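Long-range contacts in ApaG protein (Pseudomonas aeruginosa, PDB 3NRF), which is of unknown function, a small all-beta protein of the DUF4354 family that carries one disulfide and is found as a tetramer in the crystal: residues B[45-55]-B[95-105]; B[58-69]-B[82-93]. All coordinates share one frame; numbering follows the deposited sequence. Where two conformers were deposited one is given.

Contact 1 of 2, residues B[45-55]-B[95-105]; sequences LKNSCLVAQSA and GASLVRLSDRC
Cys49 places SG between its backbone N and carbonyl carbon (chi1 49°), whereas Cys105 turns its SG anti to the carbonyl carbon (chi1 -49°); the two sulfurs meet at 2.0 Å, SG to SG, with a disulfide torsion of -91°. This covalent link ties Cys105, the last modelled residue, to the start of strand 49-53. Between Ser102 and Cys105 lies an ST turn, Arg104 N donating to Ser102 OG over 2.9 Å. Beside it a water joins the carbonyl oxygens of Asn47 and Asp103.

Strand 98-102 is one of the two outermost strands within this chain's six-stranded antiparallel sheet, and 49-53 is its neighbour. Cys49 pairs with Ser102 and Val51 with Arg100 as hydrogen-bonded pairs; Val51 N to Arg100 O spans 2.9 Å and is nearly straight. At the far end Ser97 and Leu98 both face Gln53, a classic beta bulge. Gln53 O takes a 3.0 Å bond from Ser97 N and only a weak one from Leu98 N.

On the face holding Leu50, Ala52, Val99 and Leu101, Leu50 CD2 meets Leu101 CD2 at 3.8 Å, the two side chains crossing at a slant. The other methyl of Leu101, CD1, reaches Leu45 CD2 at 4.1 Å, and strands 7-21 and 24-37 pack against this apolar layer. On the opposite face, in the conformer given, the extended Gln53 chain sets OE1 3.6 Å from Arg100 CD, with the amide nearly perpendicular to the guanidinium. Arg100 itself salt-bridges Asp23 of the second subunit.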
loop_
_atom_site.group_PDB
_atom_site.type_symbol
_atom_site.label_atom_id
_atom_site.label_comp_id
_atom_site.label_asym_id
_atom_site.label_seq_id
_atom_site.Cartn_x
_atom_site.Cartn_y
_atom_site.Cartn_z
ATOM N N LEU B 45 27.653 18.819 5.885
ATOM C CA LEU B 45 26.900 17.618 6.258
ATOM C C LEU B 45 27.882 16.475 6.527
ATOM O O LEU B 45 27.492 15.312 6.651
ATOM C CB LEU B 45 25.942 17.225 5.129
ATOM C CG LEU B 45 24.816 18.208 4.781
ATOM C CD1 LEU B 45 24.048 17.705 3.579
ATOM C CD2 LEU B 45 23.889 18.434 5.955
ATOM N N LYS B 46 29.163 16.818 6.655
ATOM C CA LYS B 46 30.227 15.825 6.785
ATOM C C LYS B 46 29.997 14.911 7.976
ATOM O O LYS B 46 30.151 13.711 7.864
ATOM C CB LYS B 46 31.602 16.511 6.916
ATOM C CG LYS B 46 32.798 15.547 6.789
ATOM C CD LYS B 46 34.176 16.249 6.978
ATOM C CE LYS B 46 34.512 17.211 5.828
ATOM N NZ LYS B 46 34.646 16.513 4.503
ATOM N N ASN B 47 29.657 15.495 9.121
ATOM C CA ASN B 47 29.452 14.690 10.330
ATOM C C ASN B 47 27.995 14.322 10.592
ATOM O O ASN B 47 27.641 13.984 11.711
ATOM C CB ASN B 47 30.056 15.438 11.520
ATOM C CG ASN B 47 31.539 15.661 11.346
ATOM O OD1 ASN B 47 32.256 14.792 10.827
ATOM N ND2 ASN B 47 32.010 16.828 11.768
ATOM N N SER B 48 27.180 14.350 9.536
ATOM C CA SER B 48 25.743 14.082 9.617
ATOM C C SER B 48 25.317 12.858 8.780
ATOM O O SER B 48 26.006 12.425 7.853
ATOM C CB SER B 48 24.957 15.274 9.085
ATOM O OG SER B 48 25.241 16.464 9.804
ATOM N N CYS B 49 24.156 12.308 9.112
ATOM C CA CYS B 49 23.591 11.171 8.373
ATOM C C CYS B 49 22.082 11.248 8.447
ATOM O O CYS B 49 21.541 11.893 9.355
ATOM C CB CYS B 49 24.016 9.813 8.967
ATOM S SG CYS B 49 23.800 9.689 10.805
ATOM N N LEU B 50 21.436 10.623 7.465
ATOM C CA LEU B 50 19.993 10.480 7.453
ATOM C C LEU B 50 19.570 9.311 8.349
ATOM O O LEU B 50 20.159 8.199 8.329
ATOM C CB LEU B 50 19.467 10.247 6.024
ATOM C CG LEU B 50 19.583 11.453 5.114
ATOM C CD1 LEU B 50 19.268 11.023 3.642
ATOM C CD2 LEU B 50 18.714 12.601 5.549
ATOM N N VAL B 51 18.560 9.602 9.147
ATOM C CA VAL B 51 17.944 8.581 9.984
ATOM C C VAL B 51 16.442 8.582 9.857
ATOM O O VAL B 51 15.824 9.619 9.730
ATOM C CB VAL B 51 18.346 8.715 11.456
ATOM C CG1 VAL B 51 19.803 8.427 11.590
ATOM C CG2 VAL B 51 17.997 10.081 11.997
ATOM N N ALA B 52 15.874 7.392 9.851
ATOM C CA ALA B 52 14.427 7.225 9.839
ATOM C C ALA B 52 14.022 6.915 11.262
ATOM O O ALA B 52 14.732 6.184 11.968
ATOM C CB ALA B 52 13.987 6.122 8.854
ATOM N N GLN B 53 12.843 7.368 11.672
ATOM C CA GLN B 53 12.423 7.245 13.041
ATOM C C GLN B 53 10.915 6.998 13.128
ATOM O O GLN B 53 10.148 7.533 12.303
ATOM C CB GLN B 53 12.781 8.554 13.740
ATOM C CG GLN B 53 12.741 8.496 15.241
ATOM C CD GLN B 53 13.151 9.812 15.884
ATOM O OE1 GLN B 53 12.826 10.893 15.392
ATOM N NE2 GLN B 53 13.890 9.713 16.971
ATOM N N SER B 54 10.507 6.237 14.132
ATOM C CA SER B 54 9.095 6.080 14.401
ATOM C C SER B 54 8.681 7.080 15.487
ATOM O O SER B 54 9.500 7.784 16.119
ATOM C CB SER B 54 8.844 4.657 14.912
ATOM O OG SER B 54 9.408 4.463 16.168
ATOM N N ALA B 55 7.379 7.158 15.700
ATOM C CA ALA B 55 6.793 7.987 16.752
ATOM C C ALA B 55 7.349 7.711 18.145
ATOM O O ALA B 55 7.507 8.633 18.971
ATOM C CB ALA B 55 5.280 7.773 16.767
ATOM N N GLY B 95 6.898 1.258 10.256
ATOM C CA GLY B 95 6.360 2.314 11.102
ATOM C C GLY B 95 7.213 3.588 11.110
ATOM O O GLY B 95 6.887 4.504 11.872
ATOM N N ALA B 96 8.305 3.621 10.336
ATOM C CA ALA B 96 9.156 4.839 10.215
ATOM C C ALA B 96 8.268 5.905 9.540
ATOM O O ALA B 96 7.704 5.670 8.467
ATOM C CB ALA B 96 10.368 4.589 9.411
ATOM N N SER B 97 8.167 7.053 10.160
ATOM C CA SER B 97 7.262 8.093 9.700
ATOM C C SER B 97 7.938 9.458 9.662
ATOM O O SER B 97 7.307 10.486 9.504
ATOM C CB SER B 97 6.038 8.134 10.596
ATOM O OG SER B 97 6.346 8.420 11.958
ATOM N N LEU B 98 9.249 9.456 9.810
ATOM C CA LEU B 98 10.054 10.681 9.822
ATOM C C LEU B 98 11.442 10.357 9.329
ATOM O O LEU B 98 11.995 9.325 9.726
ATOM C CB LEU B 98 10.125 11.255 11.234
ATOM C CG LEU B 98 10.840 12.582 11.387
ATOM C CD1 LEU B 98 10.140 13.694 10.587
ATOM C CD2 LEU B 98 10.899 12.911 12.876
ATOM N N VAL B 99 11.970 11.179 8.434
ATOM C CA VAL B 99 13.365 11.156 8.019
ATOM C C VAL B 99 13.949 12.492 8.490
ATOM O O VAL B 99 13.427 13.598 8.236
ATOM C CB VAL B 99 13.577 10.930 6.517
ATOM C CG1 VAL B 99 15.037 10.896 6.201
ATOM C CG2 VAL B 99 12.918 9.600 6.131
ATOM N N ARG B 100 15.055 12.397 9.197
ATOM C CA ARG B 100 15.715 13.579 9.710
ATOM C C ARG B 100 17.231 13.422 9.674
ATOM O O ARG B 100 17.775 12.342 9.358
ATOM C CB ARG B 100 15.190 13.947 11.126
ATOM C CG ARG B 100 15.173 12.852 12.196
ATOM C CD ARG B 100 14.630 13.410 13.549
ATOM N NE ARG B 100 15.517 14.418 14.110
ATOM C CZ ARG B 100 15.240 15.252 15.122
ATOM N NH1 ARG B 100 14.044 15.259 15.725
ATOM N NH2 ARG B 100 16.176 16.108 15.513
ATOM N N LEU B 101 17.907 14.516 9.968
ATOM C CA LEU B 101 19.358 14.504 10.035
ATOM C C LEU B 101 19.773 14.268 11.506
ATOM O O LEU B 101 19.048 14.635 12.441
ATOM C CB LEU B 101 19.922 15.794 9.522
ATOM C CG LEU B 101 19.946 15.986 8.006
ATOM C CD1 LEU B 101 20.303 17.438 7.734
ATOM C CD2 LEU B 101 20.959 15.060 7.303
ATOM N N SER B 102 20.922 13.604 11.675
ATOM C CA SER B 102 21.485 13.296 12.985
ATOM C C SER B 102 22.997 13.373 12.846
ATOM O O SER B 102 23.550 13.209 11.747
ATOM C CB SER B 102 21.141 11.876 13.413
ATOM O OG SER B 102 21.775 11.574 14.667
ATOM N N ASP B 103 23.663 13.577 13.968
ATOM C CA ASP B 103 25.106 13.482 14.008
ATOM C C ASP B 103 25.537 12.188 14.724
ATOM O O ASP B 103 26.725 12.002 15.027
ATOM C CB ASP B 103 25.749 14.715 14.641
ATOM C CG ASP B 103 25.476 14.847 16.146
ATOM O OD1 ASP B 103 24.573 14.121 16.645
ATOM O OD2 ASP B 103 26.175 15.657 16.776
ATOM N N ARG B 104 24.615 11.269 14.962
ATOM C CA ARG B 104 24.904 9.985 15.648
ATOM C C ARG B 104 24.904 8.920 14.573
ATOM O O ARG B 104 23.888 8.310 14.300
ATOM C CB ARG B 104 23.866 9.720 16.715
ATOM C CG ARG B 104 23.863 10.827 17.797
ATOM C CD ARG B 104 22.973 10.522 19.024
ATOM N NE ARG B 104 23.576 9.483 19.876
ATOM C CZ ARG B 104 24.595 9.714 20.701
ATOM N NH1 ARG B 104 25.092 10.926 20.809
ATOM N NH2 ARG B 104 25.110 8.726 21.442
ATOM N N CYS B 105 26.077 8.746 13.977
ATOM C CA CYS B 105 26.248 7.936 12.778
ATOM C C CYS B 105 27.329 6.856 12.923
ATOM O O CYS B 105 27.498 6.027 12.023
ATOM C CB CYS B 105 26.649 8.898 11.646
ATOM S SG CYS B 105 25.582 10.404 11.495
HETATM O O HOH W 1 28.750 12.324 13.419
HETATM O O HOH W 2 12.538 13.469 16.408
HETATM O O HOH W 3 5.674 6.133 13.672
#

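Contact 2 of 2, residues B[58-69]-B[82-93]; sequences QSFRLDTVDEEL and GDAIFASEDDAV
Phe60 lays one ring face against Val93, whose CA stands 3.8 Å from the ring centroid and almost on the ring normal, a CH-pi contact. Strands 59-65 and 79-88 are antiparallel neighbours in the main sheet, and the Phe60 ring reaches from the first to the 3-10 segment beyond the second. Ala87 O lies near the ring plane at its edge, and Ala92 CB touches CE1 of Phe60 at 3.6 Å.

A second CH-pi contact lies further along: Leu62 CD1 sits over one face of the Phe86 ring, offset toward the rim. With CG anti to the backbone N (chi1 179°), Leu62 also brings CD1 to Ala84 CB. Here the register shifts by one at a classic beta bulge, Asp63 and Thr64 both facing Ile85; Asp63 N holds Ile85 O at 2.7 Å, and Thr64 N adds a weak bond.

On the other side of the sheet the Arg61 guanidinium presents a face to Ala87 CB, which lies 3.6 Å from NH2 of Arg61. Its rotation is steadied by a salt bridge in the guanidinium plane, NH1 to the anti lone pair of Asp63 OD1, and Phe26 adds a cation-pi contact.

Asp66 and Asp83 lie side by side, their carboxylates 70° apart; Lys32 forms a salt bridge with Asp83 and probably eases the like charges. Asp83 N donates almost straight to Asp66 OD2 at 2.9 Å, arriving from above the carboxylate plane.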
loop_
_atom_site.group_PDB
_atom_site.type_symbol
_atom_site.label_atom_id
_atom_site.label_comp_id
_atom_site.label_asym_id
_atom_site.label_seq_id
_atom_site.Cartn_x
_atom_site.Cartn_y
_atom_site.Cartn_z
ATOM N N GLN B 58 12.202 5.197 17.986
ATOM C CA GLN B 58 13.097 4.153 17.521
ATOM C C GLN B 58 13.712 4.615 16.198
ATOM O O GLN B 58 12.984 5.118 15.344
ATOM C CB GLN B 58 12.301 2.848 17.245
ATOM C CG GLN B 58 13.218 1.656 16.924
ATOM C CD GLN B 58 12.496 0.341 16.701
ATOM O OE1 GLN B 58 11.252 0.255 16.688
ATOM N NE2 GLN B 58 13.275 -0.683 16.469
ATOM N N SER B 59 15.037 4.444 16.035
ATOM C CA SER B 59 15.782 4.812 14.855
ATOM C C SER B 59 16.024 3.570 14.012
ATOM O O SER B 59 16.146 2.478 14.559
ATOM C CB SER B 59 17.163 5.358 15.237
ATOM O OG SER B 59 17.055 6.338 16.253
ATOM N N PHE B 60 16.115 3.758 12.720
ATOM C CA PHE B 60 16.391 2.692 11.773
ATOM C C PHE B 60 17.625 3.024 10.960
ATOM O O PHE B 60 17.774 4.158 10.443
ATOM C CB PHE B 60 15.161 2.434 10.891
ATOM C CG PHE B 60 13.941 2.162 11.694
ATOM C CD1 PHE B 60 13.743 0.913 12.305
ATOM C CD2 PHE B 60 12.994 3.145 11.908
ATOM C CE1 PHE B 60 12.684 0.688 13.135
ATOM C CE2 PHE B 60 11.898 2.887 12.751
ATOM C CZ PHE B 60 11.750 1.639 13.324
ATOM N N ARG B 61 18.453 1.987 10.815
ATOM C CA ARG B 61 19.697 2.145 10.085
ATOM C C ARG B 61 19.482 2.292 8.576
ATOM O O ARG B 61 18.537 1.717 7.983
ATOM C CB ARG B 61 20.699 1.020 10.365
ATOM C CG ARG B 61 20.337 -0.289 9.771
ATOM C CD ARG B 61 21.437 -1.397 9.936
ATOM N NE ARG B 61 20.900 -2.569 9.258
ATOM C CZ ARG B 61 21.076 -2.853 7.972
ATOM N NH1 ARG B 61 21.880 -2.119 7.207
ATOM N NH2 ARG B 61 20.463 -3.907 7.449
ATOM N N LEU B 62 20.362 3.082 8.003
ATOM C CA LEU B 62 20.396 3.383 6.593
ATOM C C LEU B 62 21.164 2.255 5.939
ATOM O O LEU B 62 22.358 2.087 6.199
ATOM C CB LEU B 62 21.070 4.740 6.343
ATOM C CG LEU B 62 21.235 5.226 4.925
ATOM C CD1 LEU B 62 19.841 5.370 4.275
ATOM C CD2 LEU B 62 22.012 6.534 4.791
ATOM N N ASP B 63 20.470 1.465 5.115
ATOM C CA ASP B 63 21.082 0.344 4.417
ATOM C C ASP B 63 21.816 0.755 3.143
ATOM O O ASP B 63 22.981 0.332 2.931
ATOM C CB ASP B 63 20.037 -0.737 4.134
ATOM C CG ASP B 63 20.683 -2.035 3.640
ATOM O OD1 ASP B 63 21.431 -2.674 4.411
ATOM O OD2 ASP B 63 20.421 -2.432 2.498
ATOM N N THR B 64 21.174 1.553 2.271
ATOM C CA THR B 64 21.815 2.081 1.066
ATOM C C THR B 64 21.262 3.491 0.817
ATOM O O THR B 64 20.150 3.836 1.301
ATOM C CB THR B 64 21.602 1.217 -0.196
ATOM O OG1 THR B 64 20.215 1.077 -0.435
ATOM C CG2 THR B 64 22.234 -0.197 -0.031
ATOM N N VAL B 65 22.020 4.271 0.061
ATOM C CA VAL B 65 21.626 5.630 -0.248
ATOM C C VAL B 65 22.241 6.090 -1.575
ATOM O O VAL B 65 23.393 5.733 -1.925
ATOM C CB VAL B 65 22.060 6.587 0.916
ATOM C CG1 VAL B 65 23.589 6.719 0.965
ATOM C CG2 VAL B 65 21.416 7.949 0.776
ATOM N N ASP B 66 21.479 6.865 -2.330
ATOM C CA ASP B 66 21.998 7.394 -3.573
ATOM C C ASP B 66 23.147 8.338 -3.301
ATOM O O ASP B 66 23.134 9.100 -2.349
ATOM C CB ASP B 66 20.930 8.143 -4.402
ATOM C CG ASP B 66 19.947 7.217 -5.104
ATOM O OD1 ASP B 66 20.220 6.028 -5.285
ATOM O OD2 ASP B 66 18.883 7.718 -5.511
ATOM N N GLU B 67 24.106 8.352 -4.221
ATOM C CA GLU B 67 25.273 9.236 -4.119
ATOM C C GLU B 67 24.932 10.730 -3.943
ATOM O O GLU B 67 25.614 11.444 -3.180
ATOM C CB GLU B 67 26.163 9.056 -5.353
ATOM C CG GLU B 67 27.491 9.788 -5.263
ATOM C CD GLU B 67 28.323 9.638 -6.519
ATOM O OE1 GLU B 67 28.111 8.664 -7.283
ATOM O OE2 GLU B 67 29.192 10.510 -6.737
ATOM N N GLU B 68 23.889 11.194 -4.631
ATOM C CA GLU B 68 23.465 12.585 -4.551
ATOM C C GLU B 68 23.189 13.064 -3.125
ATOM O O GLU B 68 23.408 14.244 -2.812
ATOM C CB GLU B 68 22.216 12.824 -5.411
ATOM C CG GLU B 68 22.462 12.797 -6.890
ATOM C CD GLU B 68 22.586 11.405 -7.485
ATOM O OE1 GLU B 68 22.481 10.363 -6.773
ATOM O OE2 GLU B 68 22.817 11.371 -8.709
ATOM N N LEU B 69 22.735 12.159 -2.255
ATOM C CA LEU B 69 22.441 12.530 -0.851
ATOM C C LEU B 69 23.697 12.554 0.059
ATOM O O LEU B 69 23.596 12.992 1.208
ATOM C CB LEU B 69 21.324 11.648 -0.253
ATOM C CG LEU B 69 19.946 11.790 -0.895
ATOM C CD1 LEU B 69 19.032 10.669 -0.536
ATOM C CD2 LEU B 69 19.331 13.190 -0.586
ATOM N N GLY B 82 17.432 12.264 -3.751
ATOM C CA GLY B 82 17.690 10.874 -4.120
ATOM C C GLY B 82 16.920 9.911 -3.237
ATOM O O GLY B 82 16.144 10.316 -2.387
ATOM N N ASP B 83 17.138 8.630 -3.437
ATOM C CA ASP B 83 16.519 7.584 -2.617
ATOM C C ASP B 83 17.399 7.128 -1.476
ATOM O O ASP B 83 18.628 7.173 -1.560
ATOM C CB ASP B 83 16.179 6.396 -3.482
ATOM C CG ASP B 83 15.205 6.790 -4.585
ATOM O OD1 ASP B 83 14.093 7.238 -4.244
ATOM O OD2 ASP B 83 15.561 6.697 -5.773
ATOM N N ALA B 84 16.747 6.729 -0.393
ATOM C CA ALA B 84 17.421 6.247 0.809
ATOM C C ALA B 84 16.624 5.061 1.310
ATOM O O ALA B 84 15.366 5.111 1.325
ATOM C CB ALA B 84 17.465 7.344 1.868
ATOM N N ILE B 85 17.286 3.973 1.671
ATOM C CA ILE B 85 16.574 2.780 2.120
ATOM C C ILE B 85 17.010 2.408 3.533
ATOM O O ILE B 85 18.220 2.239 3.769
ATOM C CB ILE B 85 16.801 1.552 1.175
ATOM C CG1 ILE B 85 16.349 1.859 -0.237
ATOM C CG2 ILE B 85 16.041 0.372 1.669
ATOM C CD1 ILE B 85 16.579 0.672 -1.213
ATOM N N PHE B 86 16.052 2.292 4.436
ATOM C CA PHE B 86 16.264 1.967 5.827
ATOM C C PHE B 86 15.810 0.570 6.133
ATOM O O PHE B 86 14.966 0.003 5.421
ATOM C CB PHE B 86 15.590 2.993 6.762
ATOM C CG PHE B 86 16.024 4.425 6.513
ATOM C CD1 PHE B 86 15.386 5.188 5.545
ATOM C CD2 PHE B 86 17.106 5.001 7.207
ATOM C CE1 PHE B 86 15.768 6.482 5.281
ATOM C CE2 PHE B 86 17.490 6.313 6.929
ATOM C CZ PHE B 86 16.806 7.049 5.973
ATOM N N ALA B 87 16.293 0.029 7.241
ATOM C CA ALA B 87 16.040 -1.381 7.589
ATOM C C ALA B 87 15.785 -1.647 9.061
ATOM O O ALA B 87 16.184 -0.888 9.950
ATOM C CB ALA B 87 17.276 -2.233 7.160
ATOM N N SER B 88 15.078 -2.729 9.295
ATOM C CA SER B 88 14.854 -3.313 10.620
ATOM C C SER B 88 14.796 -4.818 10.467
ATOM O O SER B 88 14.474 -5.307 9.384
ATOM C CB SER B 88 13.581 -2.821 11.285
ATOM O OG SER B 88 12.414 -3.084 10.523
ATOM N N GLU B 89 15.087 -5.566 11.532
ATOM C CA GLU B 89 15.042 -7.031 11.412
ATOM C C GLU B 89 13.628 -7.524 11.292
ATOM O O GLU B 89 13.380 -8.510 10.568
ATOM C CB GLU B 89 15.631 -7.701 12.650
ATOM C CG GLU B 89 17.072 -7.313 12.826
ATOM C CD GLU B 89 17.274 -6.134 13.784
ATOM O OE1 GLU B 89 16.447 -5.190 13.846
ATOM O OE2 GLU B 89 18.278 -6.183 14.560
ATOM N N ASP B 90 12.729 -6.871 12.018
ATOM C CA ASP B 90 11.311 -7.140 12.020
ATOM C C ASP B 90 10.589 -6.124 11.134
ATOM O O ASP B 90 11.211 -5.527 10.250
ATOM C CB ASP B 90 10.744 -7.224 13.453
ATOM C CG ASP B 90 10.995 -5.960 14.282
ATOM O OD1 ASP B 90 11.496 -4.965 13.692
ATOM O OD2 ASP B 90 10.744 -6.000 15.508
ATOM N N ASP B 91 9.294 -5.932 11.372
ATOM C CA ASP B 91 8.513 -5.020 10.580
ATOM C C ASP B 91 8.583 -3.571 11.078
ATOM O O ASP B 91 7.946 -2.709 10.484
ATOM C CB ASP B 91 7.041 -5.424 10.541
ATOM C CG ASP B 91 6.772 -6.591 9.635
ATOM O OD1 ASP B 91 7.723 -7.139 9.036
ATOM O OD2 ASP B 91 5.570 -6.898 9.506
ATOM N N ALA B 92 9.400 -3.284 12.091
ATOM C CA ALA B 92 9.332 -1.928 12.715
ATOM C C ALA B 92 9.638 -0.789 11.765
ATOM O O ALA B 92 9.038 0.312 11.914
ATOM C CB ALA B 92 10.229 -1.834 13.945
ATOM N N VAL B 93 10.498 -1.027 10.776
ATOM C CA VAL B 93 10.823 0.037 9.848
ATOM C C VAL B 93 9.621 0.521 9.068
ATOM O O VAL B 93 9.616 1.643 8.561
ATOM C CB VAL B 93 11.986 -0.332 8.943
ATOM C CG1 VAL B 93 11.543 -1.398 7.876
ATOM C CG2 VAL B 93 12.604 0.865 8.291
HETATM O O HOH W 4 12.970 -3.345 15.271
HETATM O O HOH W 5 17.652 -0.726 12.152
#

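How the contacts relate
Contacts 1 and 2 lie in the same six-stranded antiparallel sheet, their centres about 9 Å apart. Across it the strands run 79-88, 59-65, 49-53 and 98-102, whereas along the chain they come as 49-53, 59-65, 79-88 and 98-102. Strands 49-53 and 59-65 are neighbours in both senses and join the contacts, with a probable hydrogen bond between Ala52 O and Phe60 N and the Phe86 ring packing against the backbone of Leu50 and Ala52. The chain after 79-88 crosses over two strands to reach 98-102, an outermost strand within this chain. The Cys49-Cys105 disulfide of contact 1 therefore covalently closes the span of chain that holds contact 2.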